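Long-range contacts in STU0660 (Streptococcus thermophilus, PDB 3ZTH), which is a large Csn2-type Cas protein that binds magnesium and probably binds DNA in CRISPR-mediated bacterial immunity: residues 22-26 with 240-245; 13-18 with 252-257; 79-83 with 204-209; 181-185 with 218-222. One frame throughout, in Å; residues are numbered along the deposited sequence.

Interaction 1 (22-26 with 240-245); sequences QIVGQ and DQGYLK. With MG (magnesium ion), chain C.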
loop_
_atom_site.group_PDB
_atom_site.type_symbol
_atom_site.label_atom_id
_atom_site.label_comp_id
_atom_site.label_asym_id
_atom_site.label_seq_id
_atom_site.Cartn_x
_atom_site.Cartn_y
_atom_site.Cartn_z
ATOM N N GLN A 22 29.569 -29.783 -11.005
ATOM C CA GLN A 22 28.471 -30.724 -10.772
ATOM C C GLN A 22 28.480 -31.251 -9.337
ATOM O O GLN A 22 29.478 -31.788 -8.857
ATOM C CB GLN A 22 28.550 -31.895 -11.753
ATOM C CG GLN A 22 28.456 -31.481 -13.223
ATOM C CD GLN A 22 28.626 -32.652 -14.174
ATOM O OE1 GLN A 22 27.672 -33.377 -14.479
ATOM N NE2 GLN A 22 29.853 -32.852 -14.638
ATOM N N ILE A 23 27.359 -31.078 -8.651
ATOM C CA ILE A 23 27.225 -31.523 -7.276
ATOM C C ILE A 23 26.316 -32.736 -7.281
ATOM O O ILE A 23 25.158 -32.657 -7.685
ATOM C CB ILE A 23 26.644 -30.397 -6.388
ATOM C CG1 ILE A 23 27.672 -29.273 -6.267
ATOM C CG2 ILE A 23 26.301 -30.932 -4.997
ATOM C CD1 ILE A 23 27.167 -28.057 -5.555
ATOM N N VAL A 24 26.858 -33.858 -6.828
ATOM C CA VAL A 24 26.138 -35.125 -6.810
ATOM C C VAL A 24 26.294 -35.783 -5.439
ATOM O O VAL A 24 27.001 -35.263 -4.582
ATOM C CB VAL A 24 26.719 -36.046 -7.900
ATOM C CG1 VAL A 24 26.167 -37.419 -7.765
ATOM C CG2 VAL A 24 26.388 -35.497 -9.282
ATOM N N GLY A 25 25.645 -36.920 -5.222
ATOM C CA GLY A 25 25.780 -37.573 -3.934
ATOM C C GLY A 25 24.465 -38.070 -3.372
ATOM O O GLY A 25 23.393 -37.662 -3.817
ATOM N N GLN A 26 24.546 -38.948 -2.379
ATOM C CA GLN A 26 23.350 -39.514 -1.780
ATOM C C GLN A 26 22.831 -38.702 -0.610
ATOM O O GLN A 26 21.726 -38.937 -0.139
ATOM C CB GLN A 26 23.610 -40.960 -1.353
ATOM C CG GLN A 26 23.920 -41.874 -2.526
ATOM C CD GLN A 26 22.886 -41.743 -3.642
ATOM O OE1 GLN A 26 21.734 -42.142 -3.481
ATOM N NE2 GLN A 26 23.294 -41.166 -4.770
ATOM N N ASP A 240 20.949 -39.058 -9.799
ATOM C CA ASP A 240 21.856 -40.175 -9.582
ATOM C C ASP A 240 22.211 -40.980 -10.832
ATOM O O ASP A 240 23.269 -41.619 -10.878
ATOM C CB ASP A 240 21.267 -41.123 -8.540
ATOM C CG ASP A 240 21.220 -40.512 -7.158
ATOM O OD1 ASP A 240 21.615 -39.337 -7.000
ATOM O OD2 ASP A 240 20.784 -41.221 -6.225
ATOM N N GLN A 241 21.353 -40.961 -11.850
ATOM C CA GLN A 241 21.647 -41.758 -13.031
ATOM C C GLN A 241 21.351 -41.142 -14.393
ATOM O O GLN A 241 20.315 -40.530 -14.603
ATOM C CB GLN A 241 20.930 -43.112 -12.905
ATOM C CG GLN A 241 21.194 -44.087 -14.051
ATOM C CD GLN A 241 20.242 -43.899 -15.236
ATOM O OE1 GLN A 241 20.596 -44.184 -16.389
ATOM N NE2 GLN A 241 19.024 -43.432 -14.953
ATOM N N GLY A 242 22.292 -41.309 -15.313
ATOM C CA GLY A 242 22.112 -40.815 -16.668
ATOM C C GLY A 242 22.272 -39.342 -17.007
ATOM O O GLY A 242 21.993 -38.971 -18.147
ATOM N N TYR A 243 22.714 -38.507 -16.065
ATOM C CA TYR A 243 22.882 -37.079 -16.350
ATOM C C TYR A 243 24.268 -36.498 -16.067
ATOM O O TYR A 243 24.699 -35.549 -16.724
ATOM C CB TYR A 243 21.814 -36.269 -15.615
ATOM C CG TYR A 243 20.436 -36.532 -16.174
ATOM C CD1 TYR A 243 19.690 -37.634 -15.754
ATOM C CD2 TYR A 243 19.920 -35.736 -17.191
ATOM C CE1 TYR A 243 18.474 -37.934 -16.336
ATOM C CE2 TYR A 243 18.706 -36.027 -17.784
ATOM C CZ TYR A 243 17.985 -37.126 -17.355
ATOM O OH TYR A 243 16.775 -37.419 -17.942
ATOM N N LEU A 244 24.963 -37.068 -15.091
ATOM C CA LEU A 244 26.302 -36.612 -14.749
ATOM C C LEU A 244 27.238 -36.827 -15.945
ATOM O O LEU A 244 27.298 -37.921 -16.497
ATOM C CB LEU A 244 26.814 -37.399 -13.545
ATOM C CG LEU A 244 28.214 -37.082 -13.031
ATOM C CD1 LEU A 244 28.265 -35.637 -12.532
ATOM C CD2 LEU A 244 28.573 -38.071 -11.920
ATOM N N LYS A 245 27.957 -35.783 -16.348
ATOM C CA LYS A 245 28.889 -35.879 -17.475
ATOM C C LYS A 245 30.313 -35.729 -16.958
ATOM O O LYS A 245 30.642 -34.722 -16.332
ATOM C CB LYS A 245 28.620 -34.769 -18.506
ATOM C CG LYS A 245 27.216 -34.750 -19.084
ATOM C CD LYS A 245 26.892 -36.053 -19.811
ATOM C CE LYS A 245 25.423 -36.105 -20.222
ATOM N NZ LYS A 245 25.047 -37.392 -20.892
HETATM MG MG MG C . 19.568 -40.766 -4.177
HETATM O O HOH W 1 25.200 -33.272 -15.818
HETATM O O HOH W 2 21.136 -38.853 -4.192
HETATM O O HOH W 3 19.034 -43.096 -4.750
HETATM O O HOH W 4 18.304 -40.507 -2.154
#
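Gln-22 OE1 accepts two hydrogens: Lys-245 N donates to it at 3.1 Å, in the plane of the amide and on a lone pair, while water 1 donates from 2.8 Å and spans to Tyr-243 O. The same amide turns its other end to the loop, Gln-22 NE2 giving a nearly straight bond (168°) of 2.6 Å to Lys-245 O. A glutamine that reads both the N-H and the C=O of one residue thus holds an irregular loop against strand 20-24, its chain extended beyond CG (chi2 176°) to span the distance. Beside it Val-24 CG2 packs on Leu-244 CD1 (3.8 Å), the one apolar side-chain contact across these segments. In this P-loop NTPase clan, the turn leaving the strand before helix 28-43 is where a phosphate-binding loop would lie; here Gly-25 follows the strand with phi 136°, which a side chain would obstruct, and its O accepts from water 2 and from Lys-31 NZ. Magnesium is then bound by Asp-240 OD2 at 2.4 Å, more loosely by Gln-26 OE1 at 2.7 Å, and by waters 2, 3 and 4. Gln-26, bent at chi2, also directs NE2 weakly to Asp-240 OD2 and more strongly to Pro-298 O.

Interaction 2 (13-18 with 252-257); sequences IELNIG and RFVNIL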
loop_
_atom_site.group_PDB
_atom_site.type_symbol
_atom_site.label_atom_id
_atom_site.label_comp_id
_atom_site.label_asym_id
_atom_site.label_seq_id
_atom_site.Cartn_x
_atom_site.Cartn_y
_atom_site.Cartn_z
ATOM N N ILE A 13 31.415 -26.844 4.130
ATOM C CA ILE A 13 31.223 -27.768 3.023
ATOM C C ILE A 13 32.177 -27.288 1.940
ATOM O O ILE A 13 32.080 -26.144 1.489
ATOM C CB ILE A 13 29.774 -27.714 2.492
ATOM C CG1 ILE A 13 28.805 -28.112 3.603
ATOM C CG2 ILE A 13 29.609 -28.656 1.316
ATOM C CD1 ILE A 13 27.707 -27.107 3.834
ATOM N N GLU A 14 33.110 -28.154 1.549
ATOM C CA GLU A 14 34.091 -27.823 0.516
ATOM C C GLU A 14 33.553 -28.121 -0.876
ATOM O O GLU A 14 33.016 -29.191 -1.130
ATOM C CB GLU A 14 35.392 -28.609 0.730
ATOM C CG GLU A 14 36.550 -28.133 -0.139
ATOM C CD GLU A 14 37.848 -28.839 0.185
ATOM O OE1 GLU A 14 38.047 -29.170 1.374
ATOM O OE2 GLU A 14 38.673 -29.054 -0.737
ATOM N N LEU A 15 33.714 -27.162 -1.774
ATOM C CA LEU A 15 33.249 -27.292 -3.144
ATOM C C LEU A 15 34.342 -26.852 -4.123
ATOM O O LEU A 15 34.831 -25.720 -4.068
ATOM C CB LEU A 15 32.016 -26.415 -3.337
ATOM C CG LEU A 15 30.588 -26.969 -3.369
ATOM C CD1 LEU A 15 30.432 -28.215 -2.523
ATOM C CD2 LEU A 15 29.659 -25.855 -2.893
ATOM N N ASN A 16 34.734 -27.742 -5.015
ATOM C CA ASN A 16 35.740 -27.383 -5.991
ATOM C C ASN A 16 34.943 -26.853 -7.193
ATOM O O ASN A 16 34.279 -27.611 -7.895
ATOM C CB ASN A 16 36.559 -28.620 -6.336
ATOM C CG ASN A 16 37.924 -28.287 -6.893
ATOM O OD1 ASN A 16 38.500 -27.247 -6.587
ATOM N ND2 ASN A 16 38.463 -29.191 -7.697
ATOM N N ILE A 17 34.999 -25.539 -7.398
ATOM C CA ILE A 17 34.262 -24.854 -8.467
ATOM C C ILE A 17 35.031 -24.650 -9.781
ATOM O O ILE A 17 36.186 -24.221 -9.781
ATOM C CB ILE A 17 33.789 -23.455 -7.988
ATOM C CG1 ILE A 17 33.081 -23.565 -6.631
ATOM C CG2 ILE A 17 32.887 -22.825 -9.035
ATOM C CD1 ILE A 17 31.857 -24.462 -6.623
ATOM N N GLY A 18 34.365 -24.939 -10.899
ATOM C CA GLY A 18 34.974 -24.781 -12.212
ATOM C C GLY A 18 33.938 -24.316 -13.226
ATOM O O GLY A 18 32.753 -24.250 -12.899
ATOM N N ARG A 252 37.554 -32.679 -12.019
ATOM C CA ARG A 252 37.875 -32.154 -10.700
ATOM C C ARG A 252 36.759 -31.318 -10.073
ATOM O O ARG A 252 36.750 -31.084 -8.866
ATOM C CB ARG A 252 39.161 -31.324 -10.781
ATOM C CG ARG A 252 40.419 -32.172 -10.966
ATOM C CD ARG A 252 41.692 -31.327 -11.061
ATOM N NE ARG A 252 41.733 -30.526 -12.285
ATOM C CZ ARG A 252 41.631 -29.198 -12.327
ATOM N NH1 ARG A 252 41.483 -28.502 -11.202
ATOM N NH2 ARG A 252 41.671 -28.565 -13.498
ATOM N N PHE A 253 35.808 -30.880 -10.885
ATOM C CA PHE A 253 34.725 -30.066 -10.372
ATOM C C PHE A 253 33.448 -30.846 -10.094
ATOM O O PHE A 253 32.375 -30.267 -9.888
ATOM C CB PHE A 253 34.498 -28.899 -11.324
ATOM C CG PHE A 253 35.763 -28.169 -11.638
ATOM C CD1 PHE A 253 36.518 -27.598 -10.610
ATOM C CD2 PHE A 253 36.266 -28.141 -12.936
ATOM C CE1 PHE A 253 37.757 -27.020 -10.867
ATOM C CE2 PHE A 253 37.510 -27.562 -13.207
ATOM C CZ PHE A 253 38.256 -27.003 -12.174
ATOM N N VAL A 254 33.578 -32.167 -10.091
ATOM C CA VAL A 254 32.463 -33.038 -9.774
ATOM C C VAL A 254 32.598 -33.230 -8.277
ATOM O O VAL A 254 33.533 -33.870 -7.809
ATOM C CB VAL A 254 32.580 -34.393 -10.466
ATOM C CG1 VAL A 254 31.537 -35.339 -9.919
ATOM C CG2 VAL A 254 32.405 -34.226 -11.963
ATOM N N ASN A 255 31.679 -32.643 -7.525
ATOM C CA ASN A 255 31.710 -32.740 -6.075
ATOM C C ASN A 255 30.728 -33.787 -5.556
ATOM O O ASN A 255 29.523 -33.716 -5.824
ATOM C CB ASN A 255 31.405 -31.367 -5.470
ATOM C CG ASN A 255 32.528 -30.360 -5.712
ATOM O OD1 ASN A 255 33.520 -30.319 -4.976
ATOM N ND2 ASN A 255 32.385 -29.560 -6.759
ATOM N N ILE A 256 31.251 -34.760 -4.820
ATOM C CA ILE A 256 30.426 -35.822 -4.262
ATOM C C ILE A 256 30.054 -35.457 -2.835
ATOM O O ILE A 256 30.931 -35.291 -1.990
ATOM C CB ILE A 256 31.190 -37.160 -4.223
ATOM C CG1 ILE A 256 31.845 -37.430 -5.576
ATOM C CG2 ILE A 256 30.239 -38.298 -3.853
ATOM C CD1 ILE A 256 32.753 -38.641 -5.577
ATOM N N LEU A 257 28.760 -35.323 -2.576
ATOM C CA LEU A 257 28.268 -34.996 -1.245
ATOM C C LEU A 257 27.472 -36.170 -0.675
ATOM O O LEU A 257 26.266 -36.285 -0.920
ATOM C CB LEU A 257 27.380 -33.748 -1.303
ATOM C CG LEU A 257 28.048 -32.434 -0.876
ATOM C CD1 LEU A 257 29.291 -32.200 -1.723
ATOM C CD2 LEU A 257 27.069 -31.259 -1.004
HETATM O O HOH W 5 41.641 -29.035 -8.224
#
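Asn-255 reaches across to Asn-16 with both ends of its amide: Asn-16 N gives an almost straight bond (177°) of 2.8 Å to Asn-255 OD1, and Asn-255 ND2 returns one of 2.9 Å to Asn-16 O. That oxygen lies in the amide plane of Asn-255, while ND2 stands above the carbonyl plane of Asn-16. The side chain thus does what a strand backbone would: the axes of segments 13-16 and 254-257 come within 6.9 Å, antiparallel at 158°, although the strands belong to different sheets. Asn-16 answers in kind, its CG turned away from its own N (chi1 -158°), which carries ND2 to Arg-252 O at 2.8 Å. Packing is close at this end: Gly-18 CA lies over the centre of the Phe-253 ring, 3.5 Å from its centroid, a CH-pi contact this close suiting glycine, since here a CB would strike the ring. The outer margin is wetter, water 5 joining Asn-16 ND2 to Arg-252 NH1. At the other end the touch is slacker and purely apolar, with Leu-15 CD1 4.2 Å from Leu-257 CD1. Strand 13-16 pairs with strand 2-5 in the small antiparallel sheet, strand 254-257 with strand 20-24 in the large one, and helix 28-43 packs on Leu-15 and Leu-257 alike.

Interaction 3 (79-83 with 204-209); sequences DISSF and KNIDGF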
loop_
_atom_site.group_PDB
_atom_site.type_symbol
_atom_site.label_atom_id
_atom_site.label_comp_id
_atom_site.label_asym_id
_atom_site.label_seq_id
_atom_site.Cartn_x
_atom_site.Cartn_y
_atom_site.Cartn_z
ATOM N N ASP A 79 19.409 -18.151 -10.539
ATOM C CA ASP A 79 18.975 -19.445 -10.044
ATOM C C ASP A 79 17.848 -20.031 -10.872
ATOM O O ASP A 79 16.806 -19.415 -11.036
ATOM C CB ASP A 79 18.513 -19.338 -8.595
ATOM C CG ASP A 79 18.414 -20.695 -7.925
ATOM O OD1 ASP A 79 17.348 -21.334 -8.042
ATOM O OD2 ASP A 79 19.407 -21.129 -7.302
ATOM N N ILE A 80 18.069 -21.227 -11.398
ATOM C CA ILE A 80 17.054 -21.908 -12.177
ATOM C C ILE A 80 16.753 -23.264 -11.545
ATOM O O ILE A 80 17.451 -24.246 -11.780
ATOM C CB ILE A 80 17.494 -22.079 -13.638
ATOM C CG1 ILE A 80 17.497 -20.709 -14.324
ATOM C CG2 ILE A 80 16.551 -23.011 -14.370
ATOM C CD1 ILE A 80 17.871 -20.762 -15.791
ATOM N N SER A 81 15.712 -23.295 -10.720
ATOM C CA SER A 81 15.303 -24.518 -10.044
ATOM C C SER A 81 13.955 -24.994 -10.545
ATOM O O SER A 81 13.399 -25.952 -10.021
ATOM C CB SER A 81 15.259 -24.303 -8.530
ATOM O OG SER A 81 16.578 -24.172 -8.014
ATOM N N SER A 82 13.438 -24.316 -11.565
ATOM C CA SER A 82 12.163 -24.683 -12.176
ATOM C C SER A 82 12.037 -23.957 -13.505
ATOM O O SER A 82 12.719 -22.954 -13.738
ATOM C CB SER A 82 10.992 -24.266 -11.293
ATOM O OG SER A 82 10.774 -22.868 -11.391
ATOM N N PHE A 83 11.171 -24.455 -14.381
ATOM C CA PHE A 83 10.988 -23.774 -15.650
ATOM C C PHE A 83 10.337 -22.401 -15.432
ATOM O O PHE A 83 10.446 -21.503 -16.276
ATOM C CB PHE A 83 10.155 -24.624 -16.604
ATOM C CG PHE A 83 10.934 -25.725 -17.257
ATOM C CD1 PHE A 83 12.134 -25.447 -17.911
ATOM C CD2 PHE A 83 10.483 -27.035 -17.219
ATOM C CE1 PHE A 83 12.872 -26.460 -18.514
ATOM C CE2 PHE A 83 11.217 -28.057 -17.822
ATOM C CZ PHE A 83 12.412 -27.768 -18.470
ATOM N N LYS A 204 19.072 -26.847 -11.072
ATOM C CA LYS A 204 18.690 -28.093 -10.431
ATOM C C LYS A 204 17.232 -28.396 -10.741
ATOM O O LYS A 204 16.496 -27.515 -11.165
ATOM C CB LYS A 204 18.931 -28.032 -8.914
ATOM C CG LYS A 204 17.823 -27.425 -8.080
ATOM C CD LYS A 204 18.146 -27.592 -6.590
ATOM C CE LYS A 204 16.936 -27.291 -5.690
ATOM N NZ LYS A 204 16.502 -25.868 -5.719
ATOM N N ASN A 205 16.839 -29.653 -10.558
ATOM C CA ASN A 205 15.471 -30.113 -10.809
ATOM C C ASN A 205 15.105 -30.272 -12.272
ATOM O O ASN A 205 14.008 -30.694 -12.581
ATOM C CB ASN A 205 14.453 -29.165 -10.175
ATOM C CG ASN A 205 14.690 -28.964 -8.704
ATOM O OD1 ASN A 205 14.749 -29.925 -7.940
ATOM N ND2 ASN A 205 14.824 -27.709 -8.292
ATOM N N ILE A 206 16.009 -29.942 -13.177
ATOM C CA ILE A 206 15.711 -30.052 -14.599
ATOM C C ILE A 206 15.866 -31.456 -15.184
ATOM O O ILE A 206 15.120 -31.836 -16.090
ATOM C CB ILE A 206 16.571 -29.061 -15.401
ATOM C CG1 ILE A 206 16.232 -27.639 -14.963
ATOM C CG2 ILE A 206 16.320 -29.219 -16.891
ATOM C CD1 ILE A 206 14.729 -27.356 -14.943
ATOM N N ASP A 207 16.829 -32.221 -14.676
ATOM C CA ASP A 207 17.054 -33.582 -15.160
ATOM C C ASP A 207 15.767 -34.383 -15.279
ATOM O O ASP A 207 15.592 -35.160 -16.217
ATOM C CB ASP A 207 17.981 -34.358 -14.227
ATOM C CG ASP A 207 19.383 -33.848 -14.253
ATOM O OD1 ASP A 207 19.721 -33.113 -15.203
ATOM O OD2 ASP A 207 20.154 -34.192 -13.333
ATOM N N GLY A 208 14.876 -34.212 -14.311
ATOM C CA GLY A 208 13.645 -34.970 -14.332
ATOM C C GLY A 208 12.670 -34.569 -15.412
ATOM O O GLY A 208 11.786 -35.349 -15.757
ATOM N N PHE A 209 12.837 -33.371 -15.965
ATOM C CA PHE A 209 11.915 -32.878 -16.980
ATOM C C PHE A 209 12.285 -33.135 -18.438
ATOM O O PHE A 209 11.497 -32.849 -19.331
ATOM C CB PHE A 209 11.668 -31.385 -16.766
ATOM C CG PHE A 209 11.369 -31.021 -15.334
ATOM C CD1 PHE A 209 10.762 -31.943 -14.475
ATOM C CD2 PHE A 209 11.665 -29.742 -14.849
ATOM C CE1 PHE A 209 10.451 -31.599 -13.156
ATOM C CE2 PHE A 209 11.360 -29.382 -13.532
ATOM C CZ PHE A 209 10.751 -30.312 -12.681
#
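Two neighbouring parallel strands of the large mixed sheet end together here, and the last backbone rung between the segments is Lys-204 N to Ile-80 O, 3.1 Å. Just past it the side chains take over. Ser-81 OG receives Lys-204 NZ at 2.9 Å and gives its own proton to Asp-79 OD1, so a small hydroxyl relays between a lysine and an aspartate whose charged atoms do not meet. Lys-204 gets there by setting CG between its backbone N and carbonyl carbon (chi1 85°) and bending again before NZ; it also meets Trp-35 in a cation-pi contact. Asn-205, a residue type that tolerates the positive phi of 75° at this turn, sends ND2 to a lone pair of Ser-81 O at 2.8 Å. Such turns beyond the carboxyl ends of parallel strands are the usual place for functional loops in P-loop-type folds; on one side Ser-82 serves as N-cap of helix 83-89. Phe-83, which begins that helix, offers a broad apolar face, and Ile-206 CD1 sits over it, toward the rim, 4.3 Å from the ring centroid, a CH-pi contact. Phe-209 meets it obliquely, planes 42° apart, Phe-209 CD2 being 3.4 Å from Phe-83 CE2. Tyr-32 of a second subunit reaches both phenyl rings.

Interaction 4 (181-185 with 218-222); sequences LSLFL and FYRQI
Leu-185 points toward helix 212-228, where it meets Gln-221, and its atoms can be followed outward. Leu-185 CB lies 4.1 Å from Gln-221 OE1; CG stands anti to the carbonyl carbon (chi1 -70°), sending the branch across to the other helix. There Leu-185 CD1 touches three residues, approaching Gln-221 OE1 to 3.4 Å, Phe-218 CD1 to 3.7 Å and Ile-222 CG2 to 3.9 Å, whereas CD2 has a looser brush with the same isoleucine methyl. A branched aliphatic end suits this meeting point, since it fills several directions at once. Leu-181, one turn earlier, adds its CD1 near Phe-218 CD1 at 4.0 Å. The axes of segments 181-185 and 218-222 run almost parallel, 8° apart and 10.6 Å at closest approach, as flanking helices do on one side of a parallel sheet; helix 212-228 is the connection of a beta-alpha-beta crossover between strands 199-204 and 232-237, and Phe-234 of the latter strand touches Leu-185 and Ile-222. Partly exposed Gln-221 makes only a weak bond of 3.5 Å from NE2 to Ser-182 OG, whose stronger partner is Ile-178 O, and water 6 links Gln-221 OE1 to Ser-182 O. With mostly apolar contact and modest polar links, cohesion here probably comes mainly from burying hydrocarbon.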
loop_
_atom_site.group_PDB
_atom_site.type_symbol
_atom_site.label_atom_id
_atom_site.label_comp_id
_atom_site.label_asym_id
_atom_site.label_seq_id
_atom_site.Cartn_x
_atom_site.Cartn_y
_atom_site.Cartn_z
ATOM N N LEU A 181 15.108 -24.398 -22.471
ATOM C CA LEU A 181 16.493 -24.234 -22.063
ATOM C C LEU A 181 17.311 -23.585 -23.176
ATOM O O LEU A 181 18.099 -22.664 -22.927
ATOM C CB LEU A 181 17.075 -25.600 -21.684
ATOM C CG LEU A 181 16.420 -26.289 -20.472
ATOM C CD1 LEU A 181 16.867 -27.733 -20.400
ATOM C CD2 LEU A 181 16.771 -25.542 -19.183
ATOM N N SER A 182 17.112 -24.051 -24.405
ATOM C CA SER A 182 17.835 -23.507 -25.547
ATOM C C SER A 182 17.590 -22.014 -25.735
ATOM O O SER A 182 18.537 -21.237 -25.919
ATOM C CB SER A 182 17.450 -24.262 -26.812
ATOM O OG SER A 182 17.799 -25.624 -26.682
ATOM N N LEU A 183 16.324 -21.608 -25.691
ATOM C CA LEU A 183 15.995 -20.196 -25.843
ATOM C C LEU A 183 16.681 -19.398 -24.736
ATOM O O LEU A 183 17.254 -18.334 -24.987
ATOM C CB LEU A 183 14.481 -19.992 -25.783
ATOM C CG LEU A 183 13.743 -20.467 -27.038
ATOM C CD1 LEU A 183 12.241 -20.429 -26.804
ATOM C CD2 LEU A 183 14.134 -19.589 -28.227
ATOM N N PHE A 184 16.632 -19.922 -23.513
ATOM C CA PHE A 184 17.266 -19.255 -22.382
ATOM C C PHE A 184 18.769 -19.126 -22.598
ATOM O O PHE A 184 19.349 -18.059 -22.375
ATOM C CB PHE A 184 17.014 -20.032 -21.092
ATOM C CG PHE A 184 17.854 -19.573 -19.934
ATOM C CD1 PHE A 184 17.543 -18.406 -19.248
ATOM C CD2 PHE A 184 18.971 -20.303 -19.537
ATOM C CE1 PHE A 184 18.332 -17.970 -18.178
ATOM C CE2 PHE A 184 19.764 -19.875 -18.473
ATOM C CZ PHE A 184 19.442 -18.707 -17.793
ATOM N N LEU A 185 19.406 -20.215 -23.016
ATOM C CA LEU A 185 20.847 -20.188 -23.246
ATOM C C LEU A 185 21.217 -19.225 -24.367
ATOM O O LEU A 185 22.238 -18.539 -24.296
ATOM C CB LEU A 185 21.359 -21.596 -23.555
ATOM C CG LEU A 185 21.321 -22.533 -22.344
ATOM C CD1 LEU A 185 21.823 -23.913 -22.740
ATOM C CD2 LEU A 185 22.178 -21.951 -21.215
ATOM N N PHE A 218 21.541 -30.082 -24.298
ATOM C CA PHE A 218 21.648 -28.943 -23.390
ATOM C C PHE A 218 23.064 -28.806 -22.831
ATOM O O PHE A 218 23.607 -27.702 -22.737
ATOM C CB PHE A 218 20.654 -29.119 -22.239
ATOM C CG PHE A 218 21.008 -28.347 -21.002
ATOM C CD1 PHE A 218 20.734 -26.988 -20.909
ATOM C CD2 PHE A 218 21.642 -28.982 -19.932
ATOM C CE1 PHE A 218 21.087 -26.267 -19.770
ATOM C CE2 PHE A 218 22.000 -28.274 -18.792
ATOM C CZ PHE A 218 21.723 -26.911 -18.706
ATOM N N TYR A 219 23.659 -29.936 -22.460
ATOM C CA TYR A 219 25.007 -29.945 -21.894
ATOM C C TYR A 219 26.078 -29.504 -22.887
ATOM O O TYR A 219 27.044 -28.839 -22.503
ATOM C CB TYR A 219 25.334 -31.338 -21.333
ATOM C CG TYR A 219 26.741 -31.477 -20.790
ATOM C CD1 TYR A 219 27.114 -30.865 -19.591
ATOM C CD2 TYR A 219 27.701 -32.220 -21.477
ATOM C CE1 TYR A 219 28.409 -30.992 -19.093
ATOM C CE2 TYR A 219 28.988 -32.355 -20.987
ATOM C CZ TYR A 219 29.339 -31.740 -19.796
ATOM O OH TYR A 219 30.626 -31.885 -19.316
ATOM N N ARG A 220 25.919 -29.876 -24.155
ATOM C CA ARG A 220 26.884 -29.451 -25.172
ATOM C C ARG A 220 26.806 -27.931 -25.291
ATOM O O ARG A 220 27.822 -27.252 -25.418
ATOM C CB ARG A 220 26.579 -30.084 -26.524
ATOM C CG ARG A 220 26.869 -31.563 -26.586
ATOM C CD ARG A 220 26.481 -32.140 -27.941
ATOM N NE ARG A 220 26.561 -33.600 -27.944
ATOM C CZ ARG A 220 27.680 -34.290 -27.741
ATOM N NH1 ARG A 220 28.829 -33.654 -27.526
ATOM N NH2 ARG A 220 27.643 -35.620 -27.733
ATOM N N GLN A 221 25.591 -27.402 -25.236
ATOM C CA GLN A 221 25.392 -25.963 -25.315
ATOM C C GLN A 221 26.108 -25.243 -24.185
ATOM O O GLN A 221 26.827 -24.279 -24.436
ATOM C CB GLN A 221 23.902 -25.628 -25.300
ATOM C CG GLN A 221 23.231 -25.858 -26.644
ATOM C CD GLN A 221 21.717 -25.766 -26.588
ATOM O OE1 GLN A 221 21.154 -24.916 -25.900
ATOM N NE2 GLN A 221 21.048 -26.640 -27.332
ATOM N N ILE A 222 25.947 -25.700 -22.942
ATOM C CA ILE A 222 26.634 -25.007 -21.860
ATOM C C ILE A 222 28.154 -25.151 -21.961
ATOM O O ILE A 222 28.883 -24.247 -21.563
ATOM C CB ILE A 222 26.146 -25.451 -20.448
ATOM C CG1 ILE A 222 26.464 -26.913 -20.183
ATOM C CG2 ILE A 222 24.651 -25.210 -20.318
ATOM C CD1 ILE A 222 26.000 -27.343 -18.805
HETATM O O HOH W 6 21.206 -22.358 -26.957
#

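How the interactions relate
All four contacts are buried rather than superficial, but their surroundings and chemistry differ: interactions 1 and 3 border the second subunit, interaction 4 touches the third, and no other chain of the assembly touches interaction 2. Interactions 1 and 2 share the pairing of strands 20-24 and 254-257, where Val-24 O and Leu-257 N probably bond; both lean on side-chain amides that reach backbone groups, and interaction 1 alone adds a metal. Interactions 3 and 4 are joined by apolar packing, Leu-181 lying against Phe-83 and Ile-206. Interaction 3 mixes polar strand ends with aromatic rings; interaction 4, between helices covering the sheet, is mostly hydrocarbon. Tyr-243 and Lys-245 connect interaction 1 to interactions 3 and 4.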